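Local coordinates for putative transcriptional regulator, sugar-binding family (Arthrobacter aurescens, PDB 3NZE), which probably acts as a DNA-binding transcriptional regulator of the SorC family whose activity responds to a carbohydrate effector, at residues 58-68 with 147-157; 225-236 with 246-257. All coordinates share one frame; numbering follows the deposited sequence. Where two conformers were deposited one is given.

Contact 1: 58-68 with 147-157; sequences AIIGVAWGATL and LQARMSIAIFG
With CG1 of Ile59 set anti to its carbonyl carbon (chi1 -65°) and chi2 extended, the side chain reaches across to residues 147-150, and CD1 comes to rest over the centre of one face of the Arg150 guanidinium, 3.7 Å from Arg150 CZ. The other branch, CG2, lies over the end of helix 139-149, beside Leu147 O and Met151 CA. A beta-branched residue suits this strand position because its two arms cover two parts of the incoming chain. Ser152 holds the same residue by its backbone: chi1 of -34° swings OG back to accept from Ile59 N at 3.0 Å, while Ser152 N donates to Ile59 O at 2.7 Å. The hydroxyl thus stands in for a carbonyl just ahead of the regular strand pairing.

Beyond it the pairing is parallel. Gly61 N binds Ile153 O, Ile155 N binds Gly61 O, and Ala63 N meets Ile155 O at 3.0 Å, almost straight. Met151 is a selenomethionine; its selenium lies 4.0 Å from Gly61 CA, and a CB at Gly61 would run into it. On the other face Ile60 and Ile153 lie side by side. Farther along, Leu68 from the following helix packs CD1 on Ile155 CG2 at 3.9 Å, and a water bridges Ala63 O and Gly157 N where the strands part. Strand 59-62 leads into helix 66-73 and strand 153-160 follows helix 139-149, an arrangement consistent with the Rossmann-like alpha/beta fold of this sugar-binding family.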
loop_
_atom_site.group_PDB
_atom_site.type_symbol
_atom_site.label_atom_id
_atom_site.label_comp_id
_atom_site.label_asym_id
_atom_site.label_seq_id
_atom_site.Cartn_x
_atom_site.Cartn_y
_atom_site.Cartn_z
ATOM N N ALA A 58 -7.451 17.401 -7.002
ATOM C CA ALA A 58 -6.817 16.591 -5.968
ATOM C C ALA A 58 -5.601 15.859 -6.506
ATOM O O ALA A 58 -5.479 15.623 -7.706
ATOM C CB ALA A 58 -7.815 15.588 -5.402
ATOM N N ILE A 59 -4.703 15.495 -5.605
ATOM C CA ILE A 59 -3.551 14.679 -5.958
ATOM C C ILE A 59 -3.693 13.345 -5.244
ATOM O O ILE A 59 -3.723 13.287 -4.014
ATOM C CB ILE A 59 -2.229 15.377 -5.587
ATOM C CG1 ILE A 59 -2.065 16.647 -6.432
ATOM C CG2 ILE A 59 -1.039 14.439 -5.785
ATOM C CD1 ILE A 59 -0.974 17.568 -5.954
ATOM N N ILE A 60 -3.833 12.280 -6.026
ATOM C CA ILE A 60 -4.060 10.953 -5.473
ATOM C C ILE A 60 -2.794 10.109 -5.588
ATOM O O ILE A 60 -2.375 9.757 -6.700
ATOM C CB ILE A 60 -5.182 10.221 -6.223
ATOM C CG1 ILE A 60 -6.430 11.104 -6.354
ATOM C CG2 ILE A 60 -5.489 8.889 -5.547
ATOM C CD1 ILE A 60 -6.915 11.656 -5.057
ATOM N N GLY A 61 -2.214 9.763 -4.440
ATOM C CA GLY A 61 -1.028 8.926 -4.398
ATOM C C GLY A 61 -1.377 7.445 -4.393
ATOM O O GLY A 61 -2.198 6.995 -3.592
ATOM N N VAL A 62 -0.768 6.689 -5.305
ATOM C CA VAL A 62 -0.994 5.246 -5.377
ATOM C C VAL A 62 0.327 4.507 -5.235
ATOM O O VAL A 62 1.254 4.715 -6.025
ATOM C CB VAL A 62 -1.603 4.839 -6.743
ATOM C CG1 VAL A 62 -1.732 3.326 -6.849
ATOM C CG2 VAL A 62 -2.962 5.516 -6.955
ATOM N N ALA A 63 0.420 3.634 -4.242
ATOM C CA ALA A 63 1.572 2.757 -4.133
ATOM C C ALA A 63 1.173 1.472 -4.843
ATOM O O ALA A 63 0.281 0.762 -4.384
ATOM C CB ALA A 63 1.910 2.492 -2.672
ATOM N N TRP A 64 1.787 1.197 -5.986
ATOM C CA TRP A 64 1.355 0.072 -6.801
ATOM C C TRP A 64 1.911 -1.248 -6.259
ATOM O O TRP A 64 2.976 -1.283 -5.619
ATOM C CB TRP A 64 1.748 0.274 -8.274
ATOM C CG TRP A 64 3.207 0.099 -8.472
ATOM C CD1 TRP A 64 4.168 1.066 -8.416
ATOM C CD2 TRP A 64 3.882 -1.133 -8.748
ATOM N NE1 TRP A 64 5.405 0.508 -8.640
ATOM C CE2 TRP A 64 5.259 -0.840 -8.847
ATOM C CE3 TRP A 64 3.454 -2.456 -8.929
ATOM C CZ2 TRP A 64 6.211 -1.820 -9.106
ATOM C CZ3 TRP A 64 4.399 -3.429 -9.187
ATOM C CH2 TRP A 64 5.769 -3.106 -9.272
ATOM N N GLY A 65 1.170 -2.327 -6.517
ATOM C CA GLY A 65 1.536 -3.667 -6.100
ATOM C C GLY A 65 0.432 -4.614 -6.534
ATOM O O GLY A 65 -0.495 -4.198 -7.215
ATOM N N ALA A 66 0.518 -5.877 -6.129
ATOM C CA ALA A 66 -0.483 -6.864 -6.512
ATOM C C ALA A 66 -1.867 -6.480 -5.975
ATOM O O ALA A 66 -2.863 -6.593 -6.674
ATOM C CB ALA A 66 -0.080 -8.254 -6.028
ATOM N N THR A 67 -1.914 -5.984 -4.746
ATOM C CA THR A 67 -3.195 -5.587 -4.185
ATOM C C THR A 67 -3.781 -4.418 -4.962
ATOM O O THR A 67 -4.938 -4.443 -5.357
ATOM C CB THR A 67 -3.073 -5.241 -2.699
ATOM O OG1 THR A 67 -2.629 -6.410 -1.999
ATOM C CG2 THR A 67 -4.445 -4.798 -2.135
ATOM N N LEU A 68 -2.974 -3.393 -5.190
ATOM C CA LEU A 68 -3.468 -2.220 -5.893
ATOM C C LEU A 68 -3.852 -2.522 -7.346
ATOM O O LEU A 68 -4.732 -1.874 -7.919
ATOM C CB LEU A 68 -2.449 -1.087 -5.804
ATOM C CG LEU A 68 -2.866 0.010 -4.827
ATOM C CD1 LEU A 68 -4.096 0.705 -5.408
ATOM C CD2 LEU A 68 -3.167 -0.562 -3.439
ATOM N N LEU A 147 5.382 16.350 -6.003
ATOM C CA LEU A 147 3.973 16.019 -6.204
ATOM C C LEU A 147 3.493 15.086 -5.107
ATOM O O LEU A 147 2.402 15.252 -4.571
ATOM C CB LEU A 147 3.752 15.345 -7.563
ATOM C CG LEU A 147 3.301 16.236 -8.712
ATOM C CD1 LEU A 147 3.070 15.389 -9.971
ATOM C CD2 LEU A 147 2.037 16.988 -8.330
ATOM N N GLN A 148 4.314 14.088 -4.791
ATOM C CA GLN A 148 3.978 13.144 -3.737
ATOM C C GLN A 148 3.735 13.885 -2.429
ATOM O O GLN A 148 2.828 13.533 -1.682
ATOM C CB GLN A 148 5.092 12.115 -3.551
ATOM C CG GLN A 148 5.182 11.089 -4.680
ATOM C CD GLN A 148 6.403 10.195 -4.555
ATOM O OE1 GLN A 148 7.207 10.364 -3.649
ATOM N NE2 GLN A 148 6.549 9.239 -5.480
ATOM N N ALA A 149 4.545 14.906 -2.163
ATOM C CA ALA A 149 4.475 15.640 -0.899
ATOM C C ALA A 149 3.151 16.385 -0.754
ATOM O O ALA A 149 2.712 16.687 0.360
ATOM C CB ALA A 149 5.662 16.608 -0.774
ATOM N N ARG A 150 2.514 16.669 -1.885
ATOM C CA ARG A 150 1.252 17.398 -1.899
ATOM C C ARG A 150 0.022 16.492 -1.964
ATOM O O ARG A 150 -1.091 16.983 -2.135
ATOM C CB ARG A 150 1.203 18.358 -3.090
ATOM C CG ARG A 150 2.227 19.489 -3.066
ATOM C CD ARG A 150 2.359 20.120 -4.467
ATOM N NE ARG A 150 1.079 20.641 -4.936
ATOM C CZ ARG A 150 0.768 20.863 -6.210
ATOM N NH1 ARG A 150 1.644 20.608 -7.170
ATOM N NH2 ARG A 150 -0.435 21.335 -6.525
HETATM N N MSE A 151 0.195 15.176 -1.857
HETATM C CA MSE A 151 -0.961 14.298 -2.055
HETATM C C MSE A 151 -2.097 14.518 -1.045
HETATM O O MSE A 151 -1.859 14.788 0.133
HETATM C CB MSE A 151 -0.567 12.822 -2.091
HETATM C CG MSE A 151 -0.096 12.271 -0.778
HETATM SE SE MSE A 151 0.408 10.401 -1.013
HETATM C CE MSE A 151 2.230 10.533 -0.331
ATOM N N SER A 152 -3.321 14.395 -1.541
ATOM C CA SER A 152 -4.527 14.573 -0.728
ATOM C C SER A 152 -4.914 13.244 -0.086
ATOM O O SER A 152 -5.346 13.198 1.074
ATOM C CB SER A 152 -5.691 15.061 -1.600
ATOM O OG SER A 152 -5.265 15.924 -2.645
ATOM N N ILE A 153 -4.786 12.173 -0.863
ATOM C CA ILE A 153 -5.061 10.828 -0.363
ATOM C C ILE A 153 -3.972 9.855 -0.813
ATOM O O ILE A 153 -3.270 10.091 -1.809
ATOM C CB ILE A 153 -6.477 10.292 -0.760
ATOM C CG1 ILE A 153 -6.530 9.840 -2.218
ATOM C CG2 ILE A 153 -7.570 11.326 -0.450
ATOM C CD1 ILE A 153 -7.901 9.275 -2.625
ATOM N N ALA A 154 -3.788 8.787 -0.041
ATOM C CA ALA A 154 -2.803 7.752 -0.373
ATOM C C ALA A 154 -3.533 6.426 -0.365
ATOM O O ALA A 154 -4.362 6.192 0.502
ATOM C CB ALA A 154 -1.673 7.726 0.651
ATOM N N ILE A 155 -3.236 5.562 -1.329
ATOM C CA ILE A 155 -3.881 4.254 -1.386
ATOM C C ILE A 155 -2.809 3.205 -1.496
ATOM O O ILE A 155 -1.939 3.305 -2.360
ATOM C CB ILE A 155 -4.805 4.123 -2.613
ATOM C CG1 ILE A 155 -5.737 5.333 -2.716
ATOM C CG2 ILE A 155 -5.613 2.823 -2.531
ATOM C CD1 ILE A 155 -6.533 5.408 -4.020
ATOM N N PHE A 156 -2.870 2.191 -0.641
ATOM C CA PHE A 156 -1.786 1.215 -0.570
ATOM C C PHE A 156 -2.194 -0.112 0.038
ATOM O O PHE A 156 -3.117 -0.187 0.851
ATOM C CB PHE A 156 -0.595 1.768 0.222
ATOM C CG PHE A 156 -0.958 2.319 1.587
ATOM C CD1 PHE A 156 -1.010 1.490 2.702
ATOM C CD2 PHE A 156 -1.231 3.665 1.741
ATOM C CE1 PHE A 156 -1.329 2.003 3.961
ATOM C CE2 PHE A 156 -1.548 4.193 2.999
ATOM C CZ PHE A 156 -1.593 3.357 4.107
ATOM N N GLY A 157 -1.465 -1.156 -0.345
ATOM C CA GLY A 157 -1.535 -2.431 0.340
ATOM C C GLY A 157 -0.405 -2.529 1.359
ATOM O O GLY A 157 0.277 -1.545 1.654
HETATM O O HOH W 1 0.535 -1.005 -2.396
#

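Contact 2: 225-236 with 246-257; sequences RRICVVSGASKI and GLATDLILDEAS
Gly246 O and Leu247 O receive the Arg226 guanidinium at its edge: NH1 reaches Gly246 O, and the N-H of NE points straight at Leu247 O, 2.8 Å away, with NE standing above that carbonyl's plane. Gly246, whose positive phi suits glycine, ends helix 236-244 in a Schellman motif. Ala248 is small enough to set CB against Cys228 CB at 3.6 Å. Thr249 then uses both branches: OG1, between its backbone N and carbonyl carbon (chi1 56°), accepts from Arg226 N at 2.8 Å, and CG2 sits over the centre of the guanidinium face, 3.5 Å from Arg226 CZ. An alanine in place of Arg226 would strip both carbonyls of these donors and probably leave Thr249 CG2 without its flat support.

Asp250 forms a two-pronged salt bridge with Arg225, NE to OD2 and NH2 to OD1, each at 2.9 Å on the syn side; Thr249 OG1 donates to OD2 on the anti side. Leu251 meets Cys228 SG, and Ile252 sends CD1 to Ile227 CG2 at 3.5 Å. Asp254, the N-cap of helix 255-261, accepts on OD1 from Gly232 N, whose backbone angles call for glycine, and from Ser257 OG, while OD2 takes the capping bond from Ser257 N. Cys228 N, Ile252 N and Val230 N bond Asp250 O, Cys228 O and Ile252 O in parallel register, so strand 225-230, helix 236-244 and strand 250-254 form a beta-alpha-beta unit.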
loop_
_atom_site.group_PDB
_atom_site.type_symbol
_atom_site.label_atom_id
_atom_site.label_comp_id
_atom_site.label_asym_id
_atom_site.label_seq_id
_atom_site.Cartn_x
_atom_site.Cartn_y
_atom_site.Cartn_z
ATOM N N ARG A 225 -6.354 11.396 3.965
ATOM C CA ARG A 225 -6.931 10.064 4.014
ATOM C C ARG A 225 -5.918 9.054 3.475
ATOM O O ARG A 225 -5.319 9.260 2.416
ATOM C CB ARG A 225 -8.230 9.991 3.193
ATOM C CG ARG A 225 -9.362 10.928 3.664
ATOM C CD ARG A 225 -9.914 10.548 5.043
ATOM N NE ARG A 225 -10.834 9.406 5.027
ATOM C CZ ARG A 225 -12.157 9.492 4.863
ATOM N NH1 ARG A 225 -12.741 10.672 4.681
ATOM N NH2 ARG A 225 -12.904 8.393 4.883
ATOM N N ARG A 226 -5.743 7.960 4.212
ATOM C CA ARG A 226 -4.834 6.893 3.817
ATOM C C ARG A 226 -5.620 5.590 3.782
ATOM O O ARG A 226 -6.056 5.085 4.819
ATOM C CB ARG A 226 -3.660 6.775 4.794
ATOM C CG ARG A 226 -2.642 7.902 4.671
ATOM C CD ARG A 226 -2.823 8.937 5.743
ATOM N NE ARG A 226 -2.656 8.369 7.082
ATOM C CZ ARG A 226 -2.863 9.048 8.200
ATOM N NH1 ARG A 226 -2.707 8.452 9.378
ATOM N NH2 ARG A 226 -3.233 10.318 8.143
ATOM N N ILE A 227 -5.811 5.057 2.584
ATOM C CA ILE A 227 -6.679 3.897 2.397
ATOM C C ILE A 227 -5.793 2.679 2.262
ATOM O O ILE A 227 -5.007 2.571 1.319
ATOM C CB ILE A 227 -7.574 4.014 1.141
ATOM C CG1 ILE A 227 -8.537 5.200 1.255
ATOM C CG2 ILE A 227 -8.419 2.770 0.960
ATOM C CD1 ILE A 227 -7.930 6.531 0.954
ATOM N N CYS A 228 -5.926 1.779 3.226
ATOM C CA CYS A 228 -5.079 0.603 3.337
ATOM C C CYS A 228 -5.900 -0.632 2.998
ATOM O O CYS A 228 -6.964 -0.865 3.587
ATOM C CB CYS A 228 -4.549 0.517 4.772
ATOM S SG CYS A 228 -3.504 -0.912 5.080
ATOM N N VAL A 229 -5.416 -1.433 2.050
ATOM C CA VAL A 229 -6.195 -2.571 1.567
ATOM C C VAL A 229 -5.399 -3.837 1.788
ATOM O O VAL A 229 -4.279 -3.947 1.312
ATOM C CB VAL A 229 -6.511 -2.464 0.068
ATOM C CG1 VAL A 229 -7.381 -3.642 -0.356
ATOM C CG2 VAL A 229 -7.189 -1.122 -0.252
ATOM N N VAL A 230 -5.981 -4.785 2.512
ATOM C CA VAL A 230 -5.281 -6.011 2.871
ATOM C C VAL A 230 -6.110 -7.263 2.605
ATOM O O VAL A 230 -7.288 -7.305 2.920
ATOM C CB VAL A 230 -4.925 -5.970 4.365
ATOM C CG1 VAL A 230 -4.540 -7.351 4.864
ATOM C CG2 VAL A 230 -3.802 -4.973 4.592
ATOM N N SER A 231 -5.480 -8.293 2.042
ATOM C CA SER A 231 -6.150 -9.584 1.874
ATOM C C SER A 231 -5.203 -10.750 2.164
ATOM O O SER A 231 -4.058 -10.759 1.710
ATOM C CB SER A 231 -6.733 -9.716 0.466
ATOM O OG SER A 231 -7.477 -10.915 0.351
ATOM N N GLY A 232 -5.674 -11.720 2.938
ATOM C CA GLY A 232 -4.847 -12.858 3.308
ATOM C C GLY A 232 -4.465 -12.801 4.775
ATOM O O GLY A 232 -3.600 -12.014 5.165
ATOM N N ALA A 233 -5.114 -13.632 5.587
ATOM C CA ALA A 233 -4.891 -13.645 7.032
ATOM C C ALA A 233 -3.458 -13.985 7.431
ATOM O O ALA A 233 -2.997 -13.588 8.497
ATOM C CB ALA A 233 -5.863 -14.602 7.713
ATOM N N SER A 234 -2.752 -14.730 6.588
ATOM C CA SER A 234 -1.393 -15.136 6.917
ATOM C C SER A 234 -0.406 -13.974 6.795
ATOM O O SER A 234 0.794 -14.144 7.015
ATOM C CB SER A 234 -0.951 -16.305 6.036
ATOM O OG SER A 234 -0.815 -15.890 4.691
ATOM N N LYS A 235 -0.915 -12.796 6.443
ATOM C CA LYS A 235 -0.091 -11.593 6.323
ATOM C C LYS A 235 -0.406 -10.560 7.415
ATOM O O LYS A 235 -0.127 -9.361 7.270
ATOM C CB LYS A 235 -0.285 -10.958 4.950
ATOM C CG LYS A 235 0.180 -11.842 3.799
ATOM C CD LYS A 235 0.045 -11.126 2.464
ATOM C CE LYS A 235 0.317 -12.072 1.303
ATOM N NZ LYS A 235 0.150 -11.399 -0.016
ATOM N N ILE A 236 -0.983 -11.028 8.514
ATOM C CA ILE A 236 -1.455 -10.118 9.551
ATOM C C ILE A 236 -0.325 -9.394 10.288
ATOM O O ILE A 236 -0.529 -8.308 10.829
ATOM C CB ILE A 236 -2.394 -10.834 10.548
ATOM C CG1 ILE A 236 -3.615 -9.960 10.824
ATOM C CG2 ILE A 236 -1.659 -11.187 11.833
ATOM C CD1 ILE A 236 -4.326 -9.520 9.553
ATOM N N GLY A 246 0.429 3.830 12.583
ATOM C CA GLY A 246 -0.619 4.808 12.346
ATOM C C GLY A 246 -0.727 5.219 10.892
ATOM O O GLY A 246 -1.098 6.350 10.571
ATOM N N LEU A 247 -0.389 4.298 9.998
ATOM C CA LEU A 247 -0.307 4.649 8.596
ATOM C C LEU A 247 -1.668 4.844 7.929
ATOM O O LEU A 247 -1.788 5.661 7.030
ATOM C CB LEU A 247 0.537 3.625 7.838
ATOM C CG LEU A 247 1.983 3.539 8.300
ATOM C CD1 LEU A 247 2.756 2.631 7.343
ATOM C CD2 LEU A 247 2.602 4.929 8.317
ATOM N N ALA A 248 -2.693 4.130 8.396
ATOM C CA ALA A 248 -3.998 4.120 7.724
ATOM C C ALA A 248 -5.019 5.014 8.427
ATOM O O ALA A 248 -4.941 5.202 9.631
ATOM C CB ALA A 248 -4.529 2.709 7.668
ATOM N N THR A 249 -5.960 5.567 7.666
ATOM C CA THR A 249 -7.163 6.155 8.257
ATOM C C THR A 249 -8.382 5.275 7.945
ATOM O O THR A 249 -9.358 5.256 8.697
ATOM C CB THR A 249 -7.432 7.591 7.744
ATOM O OG1 THR A 249 -7.504 7.579 6.308
ATOM C CG2 THR A 249 -6.327 8.535 8.176
ATOM N N ASP A 250 -8.323 4.561 6.822
ATOM C CA ASP A 250 -9.409 3.717 6.351
ATOM C C ASP A 250 -8.835 2.361 5.960
ATOM O O ASP A 250 -7.835 2.284 5.255
ATOM C CB ASP A 250 -10.096 4.347 5.139
ATOM C CG ASP A 250 -10.670 5.721 5.444
ATOM O OD1 ASP A 250 -11.865 5.814 5.802
ATOM O OD2 ASP A 250 -9.922 6.708 5.340
ATOM N N LEU A 251 -9.451 1.297 6.441
ATOM C CA LEU A 251 -8.916 -0.039 6.209
ATOM C C LEU A 251 -9.976 -0.922 5.577
ATOM O O LEU A 251 -11.123 -0.936 6.028
ATOM C CB LEU A 251 -8.474 -0.629 7.551
ATOM C CG LEU A 251 -8.045 -2.093 7.607
ATOM C CD1 LEU A 251 -6.736 -2.280 6.831
ATOM C CD2 LEU A 251 -7.875 -2.537 9.053
ATOM N N ILE A 252 -9.604 -1.647 4.522
ATOM C CA ILE A 252 -10.482 -2.649 3.925
ATOM C C ILE A 252 -9.759 -3.990 3.958
ATOM O O ILE A 252 -8.623 -4.090 3.492
ATOM C CB ILE A 252 -10.852 -2.300 2.469
ATOM C CG1 ILE A 252 -11.519 -0.924 2.398
ATOM C CG2 ILE A 252 -11.796 -3.366 1.874
ATOM C CD1 ILE A 252 -10.572 0.184 2.073
ATOM N N LEU A 253 -10.389 -5.012 4.538
ATOM C CA LEU A 253 -9.736 -6.313 4.659
ATOM C C LEU A 253 -10.753 -7.437 4.703
ATOM O O LEU A 253 -11.931 -7.210 4.974
ATOM C CB LEU A 253 -8.829 -6.369 5.894
ATOM C CG LEU A 253 -9.452 -6.631 7.273
ATOM C CD1 LEU A 253 -8.362 -6.812 8.322
ATOM C CD2 LEU A 253 -10.413 -5.520 7.709
ATOM N N ASP A 254 -10.298 -8.660 4.425
ATOM C CA ASP A 254 -11.211 -9.791 4.379
ATOM C C ASP A 254 -11.538 -10.276 5.784
ATOM O O ASP A 254 -10.775 -10.044 6.724
ATOM C CB ASP A 254 -10.604 -10.939 3.575
ATOM C CG ASP A 254 -9.336 -11.475 4.204
ATOM O OD1 ASP A 254 -8.304 -10.775 4.136
ATOM O OD2 ASP A 254 -9.381 -12.594 4.776
ATOM N N GLU A 255 -12.664 -10.970 5.890
ATOM C CA GLU A 255 -13.182 -11.488 7.150
ATOM C C GLU A 255 -12.148 -12.290 7.936
ATOM O O GLU A 255 -11.991 -12.089 9.136
ATOM C CB GLU A 255 -14.419 -12.343 6.860
ATOM C CG GLU A 255 -15.079 -12.967 8.070
ATOM C CD GLU A 255 -16.263 -13.836 7.678
ATOM O OE1 GLU A 255 -16.730 -13.724 6.521
ATOM O OE2 GLU A 255 -16.722 -14.633 8.521
ATOM N N ALA A 256 -11.438 -13.201 7.273
ATOM C CA ALA A 256 -10.461 -14.019 7.987
ATOM C C ALA A 256 -9.339 -13.179 8.595
ATOM O O ALA A 256 -8.944 -13.399 9.744
ATOM C CB ALA A 256 -9.893 -15.103 7.086
ATOM N N SER A 257 -8.826 -12.225 7.821
ATOM C CA SER A 257 -7.804 -11.313 8.323
ATOM C C SER A 257 -8.335 -10.501 9.500
ATOM O O SER A 257 -7.610 -10.249 10.450
ATOM C CB SER A 257 -7.315 -10.361 7.222
ATOM O OG SER A 257 -6.663 -11.061 6.178
HETATM O O HOH W 2 -7.795 -14.683 4.296
#

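In the fold
Contact 1 and contact 2 belong to one sheet, their centres about 15 Å apart, and are joined because strands 153-160 and 225-230 lie next to each other in it. Ile227 N approaches Ala154 O at 2.8 Å and Val229 N approaches Phe156 O at 2.9 Å, both probable hydrogen bonds, so parallel pairing runs on from 59-62 to 250-254. Thr67 CG2 also packs on Val229 O. Strand 84-87 continues the sheet beyond 59-62, and strand 23-27 beyond 250-254. The Leu147 side chain of contact 1 is about 4 Å from that of Glu118, a calcium-binding residue, though no calcium is bound here; contact 2 lies away from the calcium sites.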